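Local atomic coordinates of enoyl-acyl carrier protein reductase (Uncultured bacterium, PDB entry 6KIA), a protein that acts as an NADH-binding enoyl-acyl carrier protein reductase, probably reducing the enoyl double bond in bacterial fatty-acid synthesis, and is linked to triclosan resistance. Residues D9-N14 and F411-N416; V84-G89 and Q132-G137; L118-I123 and N194-K199; G319-A324 and Q432-H437. One frame throughout, in Å; residues are numbered along the deposited sequence.

Interaction 1 (D9-N14 and F411-N416); sequences DVPQSN and FHESSN
His412 and Ser13 make the direct polar link between the N-terminal loop 9-14 and the C-terminal end of helix 394-413: the imidazole ND1 donates to Ser13 O (3.0 Å). The bond is bent, 139° at the hydrogen, and ND1 comes from above the carbonyl plane. The imidazole edge also faces Asn14 CB. Pro11 packs next to this bond, its CG 3.7 Å from His412 CB and its CB against Glu413 OE1, while Ser415 OG presses on Asn14 CA at 3.3 Å.

Waters also bridge the segments. One donates to both Asn14 OD1 and Phe411 O and lies 2.6 Å from Ser415 OG. Another accepts from Ser13 N, lies beside Ser13 OG and probably donates to His412 O, 2.7 Å away. With its CG anti to the backbone N (chi1 167°), Asn14 also brings OD1 to Phe411 CE2 at 3.5 Å, while its ND2 bonds to Phe16 O.

Further out, Ser415 OG pairs with Ile15 N and Glu413 OE2 with Ala418 N, tying the turn 413-416 to its surroundings. The loop leads into strand 21-25; Val10 rests on helix 426-436 and Phe411 reaches helix 34-43.

Interaction 2 (V84-G89 and Q132-G137); sequences VPLMAG and QRFKDG. With NAI (1,4-dihydronicotinamide adenine dinucleotide), chain D.
Arg133 closes on Met87 with both terminal nitrogens of its guanidinium. NH1 donates to Met87 O at 2.8 Å and NH2 to the same oxygen at 3.0 Å, so one carbonyl is held end-on by two donors. The oxygen lies in the guanidinium plane; NH1 meets a lone pair in the carbonyl plane, whereas NH2 is tilted 35° from it. The arginine chain bends at chi3 (57°), which turns the guanidinium back to the loop. A water joins NH1 to Pro85 O, and NH2, besides its bond to Met87 O, forms a salt bridge with Asp93.

The apolar contacts gather round Phe134. Leu86 CD2 lies over one face of the ring, 4.0 Å from CE1, and Ala88 CB is 3.8 Å from the same carbon. Gly137 lets the loop come close to helix 120-146, with Leu86 CD2 3.5 Å from its C.

Both hydrogen bonds of Ala88 to the cofactor come from its backbone: its N donates to NAI N1A and its O accepts from N6A, both at 2.9 Å. The paired donor and acceptor match the edge of adenine. Because the carbonyl preceding Ala88 N is gripped by Arg133, the arginine probably fixes the peptide that presents this N-H and may polarise it toward a stronger bond to the adenine.

Interaction 3 (L118-I123 and N194-K199); sequences LDWAHI and NSDLGK
Leu118 and Trp120 meet Asp196 where two helices begin side by side, each opened by an N-cap: Asp119 precedes helix 120-146 and Ser195 precedes helix 196-219. The cap of the second is the firmer, Ser195 OG accepting from Gly198 N at 3.1 Å, while the bond from His122 N to Asp119 OD1 is long and weak.

The tight part of the contact centres on the carboxylate of Asp196, the first residue of its helix. Leu118 N donates to OD2 at 2.8 Å in a nearly straight bond of 164°, using the lone pair that points away from the other carboxylate oxygen. The indole NE1 of Trp120 reaches the same atom, but only as a weak, strongly bent bond. OD2 is therefore shared by two N-H groups, and the ring and carboxylate planes are turned 65° apart. Leu118 and Asp196 run past one another in opposite directions, which carries Leu118 CD1 to within 3.7 Å of Asp196 O. On this inner side Leu118 also packs on Leu104 and Leu200, close to the buried Ile123.

Toward solvent the contact thins out. Lys199 contributes the root of its side chain, which crosses Trp120 at about a right angle; with CG anti to the carbonyl carbon (chi1 -72°) and an extended chain beyond it, its ammonium end leads away from the tryptophan. The touching atoms there are Lys199 CB and Trp120 CH2, 3.7 Å apart.

Interaction 4 (G319-A324 and Q432-H437); sequences GAWAEA and QLNLMH
Leu433 O, lying over one face of the Trp321 indole, accepts the N-H of His437 ND1 at 2.8 Å, nearly straight at 164°. The carbonyl oxygen sits in the imidazole plane, and a weak backbone bond from His437 N reaches it too. This bond fixes the rotation of the imidazole at the C-terminal end of helix 426-436, where His437 is the first residue to leave helical geometry.

Held this way, the imidazole stacks face to face on the five-membered ring of Trp321, with centroids 3.5 Å apart and planes inclined by only 9°. His437 CB adds a CH-pi contact to the same ring. A chi1 of 174° swings the Trp321 indole away from its own backbone N and across the second helix, where its six-membered ring also meets Leu433 CB, 3.8 Å from CZ3. Asn434 OD1 approaches the indole edge at CE3 (3.5 Å), its amide plane almost perpendicular to the ring.

Water finishes the joint. One molecule accepts from the N-cap Gly319 N and from Ala322 N in the first turn of helix 320-331 and donates to Asn434 OD1 at 2.8 Å; another links Trp321 N to His437 O. Asn434 ND2 in turn bonds to Leu313 O and Glu316 O.

N-H groups at the start of helix 320-331 are thus met by waters that donate onward to the other segment, and ND1 of the stacked imidazole carries a proton, in either the neutral or the charged form.

How the interactions relate
Interaction 2 is the contact that touches the cofactor, at the adenine end of NADH. Interaction 3 lies about 22 Å from it, centre to centre, and uses the same helix 120-146 nearer its start; helix 196-219, which begins in interaction 3, also sends Val208 and Thr212 against Ala88. Interactions 1 and 4 form a second pair, with centres about 20 Å apart and direct packing of Val10 CG1 on Gln432 OE1 (3.2 Å) and on Leu435 CD2. The two pairs are well separated: interactions 3 and 4 are about 50 Å apart between centres, on opposite sides of the chain's centre. Interaction 1 closes a long loop of chain within which interactions 2 and 3 are nested.

Interaction 1 (D9-N14 and F411-N416)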
# COMPACT_ATOMS: atom_id res chain seq x y z
N ASP A 9 8.45 19.16 -5.39
CA ASP A 9 9.11 19.29 -6.69
C ASP A 9 9.34 17.93 -7.36
O ASP A 9 9.67 16.94 -6.70
CB ASP A 9 10.44 20.03 -6.55
CG ASP A 9 10.27 21.45 -6.07
OD1 ASP A 9 9.20 22.06 -6.34
OD2 ASP A 9 11.20 21.97 -5.42
N VAL A 10 9.16 17.91 -8.67
CA VAL A 10 9.42 16.73 -9.45
C VAL A 10 10.93 16.44 -9.50
O VAL A 10 11.72 17.29 -9.94
CB VAL A 10 8.86 16.88 -10.88
CG1 VAL A 10 9.31 15.70 -11.74
CG2 VAL A 10 7.33 17.01 -10.85
N PRO A 11 11.34 15.27 -8.99
CA PRO A 11 12.77 14.93 -9.03
C PRO A 11 13.27 14.66 -10.45
O PRO A 11 12.53 14.15 -11.30
CB PRO A 11 12.86 13.66 -8.16
CG PRO A 11 11.48 13.02 -8.31
CD PRO A 11 10.52 14.21 -8.37
N GLN A 12 14.54 15.00 -10.69
CA GLN A 12 15.10 14.89 -12.04
C GLN A 12 16.38 14.06 -12.11
O GLN A 12 16.95 13.88 -13.20
CB GLN A 12 15.39 16.29 -12.60
CG GLN A 12 14.16 17.14 -12.64
CD GLN A 12 14.45 18.49 -13.23
OE1 GLN A 12 15.59 18.94 -13.23
NE2 GLN A 12 13.42 19.11 -13.79
N SER A 13 16.85 13.58 -10.98
CA SER A 13 18.14 12.88 -11.03
C SER A 13 17.94 11.36 -11.11
O SER A 13 16.86 10.82 -10.77
CB SER A 13 19.03 13.28 -9.85
OG SER A 13 18.75 12.55 -8.68
N ASN A 14 18.93 10.67 -11.67
CA ASN A 14 18.91 9.22 -11.76
C ASN A 14 20.32 8.65 -11.74
O ASN A 14 21.19 9.08 -12.50
CB ASN A 14 18.21 8.71 -13.02
CG ASN A 14 18.46 7.22 -13.27
OD1 ASN A 14 18.06 6.37 -12.46
ND2 ASN A 14 19.08 6.88 -14.39
N PHE A 411 10.93 6.47 -8.25
CA PHE A 411 12.16 5.99 -8.89
C PHE A 411 13.22 7.07 -8.89
O PHE A 411 14.39 6.82 -8.55
CB PHE A 411 11.87 5.51 -10.32
CG PHE A 411 13.07 4.85 -10.96
CD1 PHE A 411 13.53 3.62 -10.53
CD2 PHE A 411 13.75 5.51 -11.99
CE1 PHE A 411 14.68 3.04 -11.13
CE2 PHE A 411 14.88 4.93 -12.59
CZ PHE A 411 15.33 3.69 -12.16
N HIS A 412 12.84 8.30 -9.25
CA HIS A 412 13.83 9.38 -9.31
C HIS A 412 14.18 9.96 -7.94
O HIS A 412 15.34 10.26 -7.67
CB HIS A 412 13.36 10.48 -10.27
CG HIS A 412 13.38 10.08 -11.71
ND1 HIS A 412 14.53 9.66 -12.35
CD2 HIS A 412 12.40 10.06 -12.66
CE1 HIS A 412 14.26 9.39 -13.62
NE2 HIS A 412 12.98 9.62 -13.83
N GLU A 413 13.19 10.10 -7.04
CA GLU A 413 13.51 10.58 -5.72
C GLU A 413 14.47 9.62 -5.02
O GLU A 413 15.34 10.05 -4.25
CB GLU A 413 12.24 10.76 -4.89
CG GLU A 413 12.46 11.44 -3.53
CD GLU A 413 12.95 12.88 -3.66
OE1 GLU A 413 12.83 13.49 -4.75
OE2 GLU A 413 13.44 13.42 -2.65
N SER A 414 14.33 8.32 -5.27
CA SER A 414 15.22 7.38 -4.59
C SER A 414 16.67 7.49 -5.05
O SER A 414 17.55 7.06 -4.34
CB SER A 414 14.75 5.94 -4.74
OG SER A 414 13.48 5.75 -4.12
N SER A 415 16.94 8.09 -6.20
CA SER A 415 18.34 8.30 -6.53
C SER A 415 18.98 9.28 -5.56
O SER A 415 20.16 9.17 -5.25
CB SER A 415 18.54 8.77 -7.97
OG SER A 415 18.41 7.69 -8.88
N ASN A 416 18.21 10.26 -5.09
CA ASN A 416 18.71 11.24 -4.13
C ASN A 416 17.61 11.72 -3.20
O ASN A 416 17.08 12.81 -3.36
CB ASN A 416 19.31 12.45 -4.87
CG ASN A 416 19.96 13.45 -3.92
OD1 ASN A 416 20.48 13.07 -2.87
ND2 ASN A 416 19.92 14.72 -4.29
O HOH W 1 12.27 16.68 -5.89
O HOH W 2 16.20 12.83 -8.05
O HOH W 3 16.39 7.35 -10.41

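Interaction 2 (V84-G89 and Q132-G137)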
# COMPACT_ATOMS: atom_id res chain seq x y z
N VAL A 84 11.79 -18.97 -2.70
CA VAL A 84 11.73 -19.23 -1.27
C VAL A 84 10.41 -18.64 -0.77
O VAL A 84 10.08 -17.51 -1.13
CB VAL A 84 12.92 -18.61 -0.53
CG1 VAL A 84 12.74 -18.72 0.98
CG2 VAL A 84 14.24 -19.25 -1.00
N PRO A 85 9.62 -19.43 -0.02
CA PRO A 85 8.30 -18.90 0.38
C PRO A 85 8.38 -17.82 1.47
O PRO A 85 8.41 -18.15 2.66
CB PRO A 85 7.56 -20.14 0.88
CG PRO A 85 8.64 -21.09 1.29
CD PRO A 85 9.80 -20.84 0.36
N LEU A 86 8.38 -16.56 1.05
CA LEU A 86 8.58 -15.44 1.97
C LEU A 86 7.25 -14.89 2.42
O LEU A 86 6.96 -13.70 2.26
CB LEU A 86 9.40 -14.33 1.30
CG LEU A 86 10.91 -14.26 1.54
CD1 LEU A 86 11.44 -12.89 1.09
CD2 LEU A 86 11.28 -14.56 2.98
N MET A 87 6.42 -15.77 2.98
CA MET A 87 5.13 -15.34 3.53
C MET A 87 5.30 -14.68 4.89
O MET A 87 5.80 -15.30 5.82
CB MET A 87 4.21 -16.55 3.68
CG MET A 87 2.84 -16.14 4.13
SD MET A 87 1.84 -15.60 2.76
CE MET A 87 1.26 -17.20 2.20
N ALA A 88 4.88 -13.42 5.02
CA ALA A 88 4.96 -12.74 6.31
C ALA A 88 3.72 -13.00 7.14
O ALA A 88 2.73 -13.53 6.65
CB ALA A 88 5.17 -11.27 6.13
N GLY A 89 3.79 -12.62 8.41
CA GLY A 89 2.70 -12.85 9.34
C GLY A 89 2.88 -14.17 10.04
O GLY A 89 3.69 -15.01 9.63
N GLN A 132 10.69 -16.14 13.09
CA GLN A 132 11.97 -16.78 12.81
C GLN A 132 11.94 -17.46 11.44
O GLN A 132 12.94 -17.44 10.71
CB GLN A 132 12.31 -17.79 13.90
CG GLN A 132 13.71 -18.39 13.77
CD GLN A 132 14.79 -17.34 13.92
OE1 GLN A 132 14.92 -16.72 14.98
NE2 GLN A 132 15.55 -17.12 12.85
N ARG A 133 10.79 -18.01 11.07
CA ARG A 133 10.61 -18.54 9.73
C ARG A 133 10.86 -17.47 8.67
O ARG A 133 11.58 -17.73 7.69
CB ARG A 133 9.21 -19.12 9.55
CG ARG A 133 8.96 -19.60 8.14
CD ARG A 133 7.56 -20.17 7.96
NE ARG A 133 6.51 -19.21 8.30
CZ ARG A 133 6.25 -18.10 7.62
NH1 ARG A 133 6.98 -17.78 6.55
NH2 ARG A 133 5.27 -17.30 8.04
N PHE A 134 10.26 -16.30 8.86
CA PHE A 134 10.43 -15.21 7.88
C PHE A 134 11.88 -14.72 7.81
O PHE A 134 12.42 -14.51 6.71
CB PHE A 134 9.50 -14.04 8.19
CG PHE A 134 9.47 -13.01 7.09
CD1 PHE A 134 8.66 -13.18 5.97
CD2 PHE A 134 10.24 -11.86 7.18
CE1 PHE A 134 8.65 -12.22 4.95
CE2 PHE A 134 10.22 -10.89 6.17
CZ PHE A 134 9.42 -11.08 5.06
N LYS A 135 12.53 -14.54 8.96
CA LYS A 135 13.95 -14.13 8.96
C LYS A 135 14.85 -15.15 8.28
O LYS A 135 15.76 -14.79 7.53
CB LYS A 135 14.45 -13.91 10.39
CG LYS A 135 13.87 -12.68 11.09
CD LYS A 135 14.48 -12.60 12.49
CE LYS A 135 14.04 -11.37 13.25
NZ LYS A 135 14.62 -11.39 14.62
N ASP A 136 14.60 -16.43 8.55
CA ASP A 136 15.38 -17.50 7.94
C ASP A 136 15.16 -17.50 6.42
O ASP A 136 16.11 -17.69 5.64
CB ASP A 136 14.97 -18.86 8.54
CG ASP A 136 15.48 -19.05 9.98
OD1 ASP A 136 16.33 -18.27 10.45
OD2 ASP A 136 15.02 -20.00 10.65
N GLY A 137 13.92 -17.25 6.01
CA GLY A 137 13.61 -17.09 4.60
C GLY A 137 14.36 -15.93 3.96
O GLY A 137 14.96 -16.08 2.89
PA NAI D . -1.60 -5.22 -3.73
O1A NAI D . -1.30 -5.25 -5.20
O2A NAI D . -2.61 -6.23 -3.22
O5B NAI D . -0.21 -5.36 -2.97
C5B NAI D . -0.16 -5.98 -1.70
C4B NAI D . 1.35 -6.35 -1.54
O4B NAI D . 1.47 -6.91 -0.10
C3B NAI D . 1.74 -7.26 -2.35
O3B NAI D . 3.11 -7.01 -2.87
C2B NAI D . 1.70 -8.66 -1.46
O2B NAI D . 2.54 -9.68 -2.12
C1B NAI D . 2.12 -8.29 -0.30
N9A NAI D . 1.52 -9.09 0.78
C8A NAI D . 0.27 -9.23 1.27
N7A NAI D . 0.32 -10.12 2.26
C5A NAI D . 1.60 -10.52 2.40
C6A NAI D . 2.13 -11.43 3.30
N6A NAI D . 1.55 -12.23 4.35
N1A NAI D . 3.44 -11.69 3.26
C2A NAI D . 4.24 -11.06 2.33
N3A NAI D . 3.71 -10.14 1.43
C4A NAI D . 2.37 -9.89 1.48
O3 NAI D . -2.18 -3.75 -3.27
PN NAI D . -1.41 -2.34 -3.11
O1N NAI D . -0.74 -1.96 -4.39
O2N NAI D . -2.51 -1.38 -2.69
O5D NAI D . -0.34 -2.53 -1.94
C5D NAI D . 1.04 -2.26 -2.15
C4D NAI D . 1.49 -1.24 -1.07
O4D NAI D . 0.92 -0.08 -1.32
C3D NAI D . 0.97 -1.66 0.30
O3D NAI D . 1.96 -1.59 1.27
C2D NAI D . -0.08 -0.57 0.58
O2D NAI D . -0.34 -0.50 2.03
C1D NAI D . 0.44 0.51 0.06
N1N NAI D . -0.53 1.58 -0.19
C2N NAI D . -1.76 1.32 -0.76
C3N NAI D . -2.68 2.36 -0.92
C7N NAI D . -4.04 2.12 -1.58
O7N NAI D . -4.96 2.93 -1.45
N7N NAI D . -4.23 0.95 -2.36
C4N NAI D . -2.38 3.67 -0.55
C5N NAI D . -1.11 3.92 -0.03
C6N NAI D . -0.20 2.88 0.15
O HOH W 4 8.97 -19.44 4.83

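Interaction 3 (L118-I123 and N194-K199)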
# COMPACT_ATOMS: atom_id res chain seq x y z
N LEU A 118 -8.18 -14.64 24.11
CA LEU A 118 -7.17 -15.53 23.54
C LEU A 118 -6.03 -15.85 24.52
O LEU A 118 -5.69 -15.05 25.39
CB LEU A 118 -6.60 -14.90 22.26
CG LEU A 118 -7.58 -14.79 21.09
CD1 LEU A 118 -7.03 -13.93 19.95
CD2 LEU A 118 -7.88 -16.18 20.57
N ASP A 119 -5.48 -17.05 24.36
CA ASP A 119 -4.29 -17.50 25.07
C ASP A 119 -3.07 -16.80 24.50
O ASP A 119 -2.45 -17.27 23.54
CB ASP A 119 -4.15 -19.02 24.94
CG ASP A 119 -2.98 -19.60 25.73
OD1 ASP A 119 -2.20 -18.84 26.34
OD2 ASP A 119 -2.87 -20.84 25.76
N TRP A 120 -2.70 -15.69 25.12
CA TRP A 120 -1.66 -14.84 24.56
C TRP A 120 -0.27 -15.45 24.67
O TRP A 120 0.60 -15.12 23.86
CB TRP A 120 -1.68 -13.46 25.21
CG TRP A 120 -2.90 -12.66 24.80
CD1 TRP A 120 -3.97 -12.33 25.59
CD2 TRP A 120 -3.19 -12.15 23.49
NE1 TRP A 120 -4.90 -11.62 24.85
CE2 TRP A 120 -4.44 -11.49 23.56
CE3 TRP A 120 -2.51 -12.16 22.26
CZ2 TRP A 120 -5.03 -10.87 22.46
CZ3 TRP A 120 -3.10 -11.53 21.17
CH2 TRP A 120 -4.34 -10.90 21.28
N ALA A 121 -0.06 -16.34 25.63
CA ALA A 121 1.21 -17.05 25.74
C ALA A 121 1.42 -17.92 24.51
O ALA A 121 2.50 -17.91 23.90
CB ALA A 121 1.24 -17.89 27.00
N HIS A 122 0.37 -18.65 24.12
CA HIS A 122 0.47 -19.50 22.95
C HIS A 122 0.63 -18.65 21.69
O HIS A 122 1.42 -18.99 20.80
CB HIS A 122 -0.74 -20.42 22.81
CG HIS A 122 -0.61 -21.40 21.69
ND1 HIS A 122 0.32 -22.41 21.69
CD2 HIS A 122 -1.26 -21.49 20.50
CE1 HIS A 122 0.22 -23.10 20.57
NE2 HIS A 122 -0.73 -22.56 19.83
N ILE A 123 -0.10 -17.54 21.62
CA ILE A 123 0.00 -16.68 20.44
C ILE A 123 1.43 -16.15 20.31
O ILE A 123 1.95 -16.01 19.20
CB ILE A 123 -1.02 -15.53 20.49
CG1 ILE A 123 -2.41 -16.06 20.15
CG2 ILE A 123 -0.65 -14.42 19.49
CD1 ILE A 123 -3.50 -15.09 20.42
N ASN A 194 -10.83 -3.29 20.16
CA ASN A 194 -10.81 -3.57 21.60
C ASN A 194 -10.97 -5.05 21.93
O ASN A 194 -10.67 -5.48 23.06
CB ASN A 194 -11.89 -2.78 22.33
CG ASN A 194 -11.67 -1.28 22.27
OD1 ASN A 194 -10.53 -0.81 22.18
ND2 ASN A 194 -12.76 -0.52 22.33
N SER A 195 -11.43 -5.83 20.98
CA SER A 195 -11.55 -7.27 21.20
C SER A 195 -10.18 -7.96 21.10
O SER A 195 -9.24 -7.41 20.52
CB SER A 195 -12.52 -7.89 20.19
OG SER A 195 -11.96 -7.86 18.88
N ASP A 196 -10.06 -9.16 21.65
CA ASP A 196 -8.81 -9.92 21.51
C ASP A 196 -8.58 -10.26 20.03
O ASP A 196 -7.44 -10.24 19.57
CB ASP A 196 -8.82 -11.19 22.36
CG ASP A 196 -8.35 -10.93 23.78
OD1 ASP A 196 -8.29 -9.75 24.19
OD2 ASP A 196 -8.01 -11.91 24.47
N LEU A 197 -9.65 -10.54 19.30
CA LEU A 197 -9.54 -10.73 17.84
C LEU A 197 -8.82 -9.56 17.16
O LEU A 197 -7.86 -9.76 16.39
CB LEU A 197 -10.93 -10.91 17.22
CG LEU A 197 -10.95 -11.02 15.69
CD1 LEU A 197 -10.26 -12.29 15.27
CD2 LEU A 197 -12.40 -10.95 15.16
N GLY A 198 -9.27 -8.34 17.45
CA GLY A 198 -8.68 -7.13 16.88
C GLY A 198 -7.23 -6.98 17.29
O GLY A 198 -6.38 -6.63 16.48
N LYS A 199 -6.94 -7.26 18.56
CA LYS A 199 -5.58 -7.16 19.08
C LYS A 199 -4.64 -8.11 18.33
O LYS A 199 -3.51 -7.73 17.97
CB LYS A 199 -5.57 -7.43 20.59
CG LYS A 199 -6.18 -6.28 21.36
CD LYS A 199 -6.34 -6.54 22.86
CE LYS A 199 -7.06 -5.35 23.51
NZ LYS A 199 -7.34 -5.50 24.99

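Interaction 4 (G319-A324 and Q432-H437)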
# COMPACT_ATOMS: atom_id res chain seq x y z
N GLY A 319 -2.94 20.91 -19.64
CA GLY A 319 -3.18 21.34 -21.01
C GLY A 319 -4.06 20.32 -21.69
O GLY A 319 -4.99 19.80 -21.07
N ALA A 320 -3.73 19.97 -22.93
CA ALA A 320 -4.53 19.05 -23.72
C ALA A 320 -4.67 17.65 -23.11
O ALA A 320 -5.76 17.06 -23.15
CB ALA A 320 -3.97 18.96 -25.12
N TRP A 321 -3.59 17.08 -22.56
CA TRP A 321 -3.69 15.73 -22.04
C TRP A 321 -4.64 15.67 -20.82
O TRP A 321 -5.46 14.74 -20.68
CB TRP A 321 -2.29 15.15 -21.69
CG TRP A 321 -2.38 13.79 -21.02
CD1 TRP A 321 -2.54 12.59 -21.63
CD2 TRP A 321 -2.36 13.53 -19.61
NE1 TRP A 321 -2.63 11.59 -20.69
CE2 TRP A 321 -2.51 12.14 -19.44
CE3 TRP A 321 -2.23 14.35 -18.47
CZ2 TRP A 321 -2.53 11.54 -18.18
CZ3 TRP A 321 -2.27 13.75 -17.23
CH2 TRP A 321 -2.42 12.36 -17.09
N ALA A 322 -4.54 16.66 -19.94
CA ALA A 322 -5.41 16.71 -18.76
C ALA A 322 -6.87 16.82 -19.19
O ALA A 322 -7.75 16.16 -18.63
CB ALA A 322 -5.03 17.88 -17.86
N GLU A 323 -7.10 17.62 -20.22
CA GLU A 323 -8.43 17.79 -20.77
C GLU A 323 -8.93 16.45 -21.30
O GLU A 323 -10.10 16.09 -21.12
CB GLU A 323 -8.40 18.88 -21.85
CG GLU A 323 -9.78 19.42 -22.25
CD GLU A 323 -9.67 20.61 -23.18
OE1 GLU A 323 -9.45 21.75 -22.70
OE2 GLU A 323 -9.76 20.39 -24.40
N ALA A 324 -8.05 15.70 -21.95
CA ALA A 324 -8.39 14.38 -22.46
C ALA A 324 -8.75 13.41 -21.33
O ALA A 324 -9.57 12.48 -21.52
CB ALA A 324 -7.22 13.84 -23.30
N GLN A 432 3.89 15.80 -12.11
CA GLN A 432 4.58 14.71 -12.79
C GLN A 432 3.77 14.23 -14.03
O GLN A 432 4.33 14.04 -15.12
CB GLN A 432 4.84 13.53 -11.82
CG GLN A 432 5.38 12.36 -12.56
CD GLN A 432 6.85 12.55 -12.93
OE1 GLN A 432 7.67 12.96 -12.11
NE2 GLN A 432 7.15 12.41 -14.20
N LEU A 433 2.46 14.05 -13.89
CA LEU A 433 1.68 13.50 -14.99
C LEU A 433 1.55 14.51 -16.15
O LEU A 433 1.64 14.14 -17.32
CB LEU A 433 0.28 13.12 -14.51
CG LEU A 433 0.19 11.85 -13.64
CD1 LEU A 433 -1.14 11.79 -12.90
CD2 LEU A 433 0.39 10.64 -14.55
N ASN A 434 1.41 15.78 -15.83
CA ASN A 434 1.30 16.78 -16.88
C ASN A 434 2.63 16.91 -17.59
O ASN A 434 2.67 17.05 -18.81
CB ASN A 434 0.80 18.10 -16.33
CG ASN A 434 -0.72 18.10 -16.13
OD1 ASN A 434 -1.46 17.38 -16.82
ND2 ASN A 434 -1.18 18.85 -15.14
N LEU A 435 3.73 16.78 -16.84
CA LEU A 435 5.06 16.91 -17.43
C LEU A 435 5.38 15.75 -18.37
O LEU A 435 5.86 15.97 -19.48
CB LEU A 435 6.10 17.02 -16.32
CG LEU A 435 7.57 17.20 -16.71
CD1 LEU A 435 7.77 18.61 -17.25
CD2 LEU A 435 8.39 16.97 -15.46
N MET A 436 5.09 14.52 -17.93
CA MET A 436 5.21 13.32 -18.76
C MET A 436 4.47 13.38 -20.06
O MET A 436 4.86 12.73 -21.02
CB MET A 436 4.71 12.07 -18.02
CG MET A 436 5.32 11.82 -16.70
SD MET A 436 4.39 10.52 -15.89
CE MET A 436 4.71 9.09 -16.93
N HIS A 437 3.37 14.14 -20.09
CA HIS A 437 2.50 14.14 -21.26
C HIS A 437 2.55 15.49 -21.96
O HIS A 437 1.63 15.84 -22.70
CB HIS A 437 1.05 13.83 -20.86
CG HIS A 437 0.85 12.42 -20.39
ND1 HIS A 437 1.02 12.06 -19.08
CD2 HIS A 437 0.51 11.29 -21.06
CE1 HIS A 437 0.79 10.76 -18.95
NE2 HIS A 437 0.48 10.27 -20.14
O HOH W 5 -1.90 18.16 -19.45
O HOH W 6 -0.77 17.81 -22.99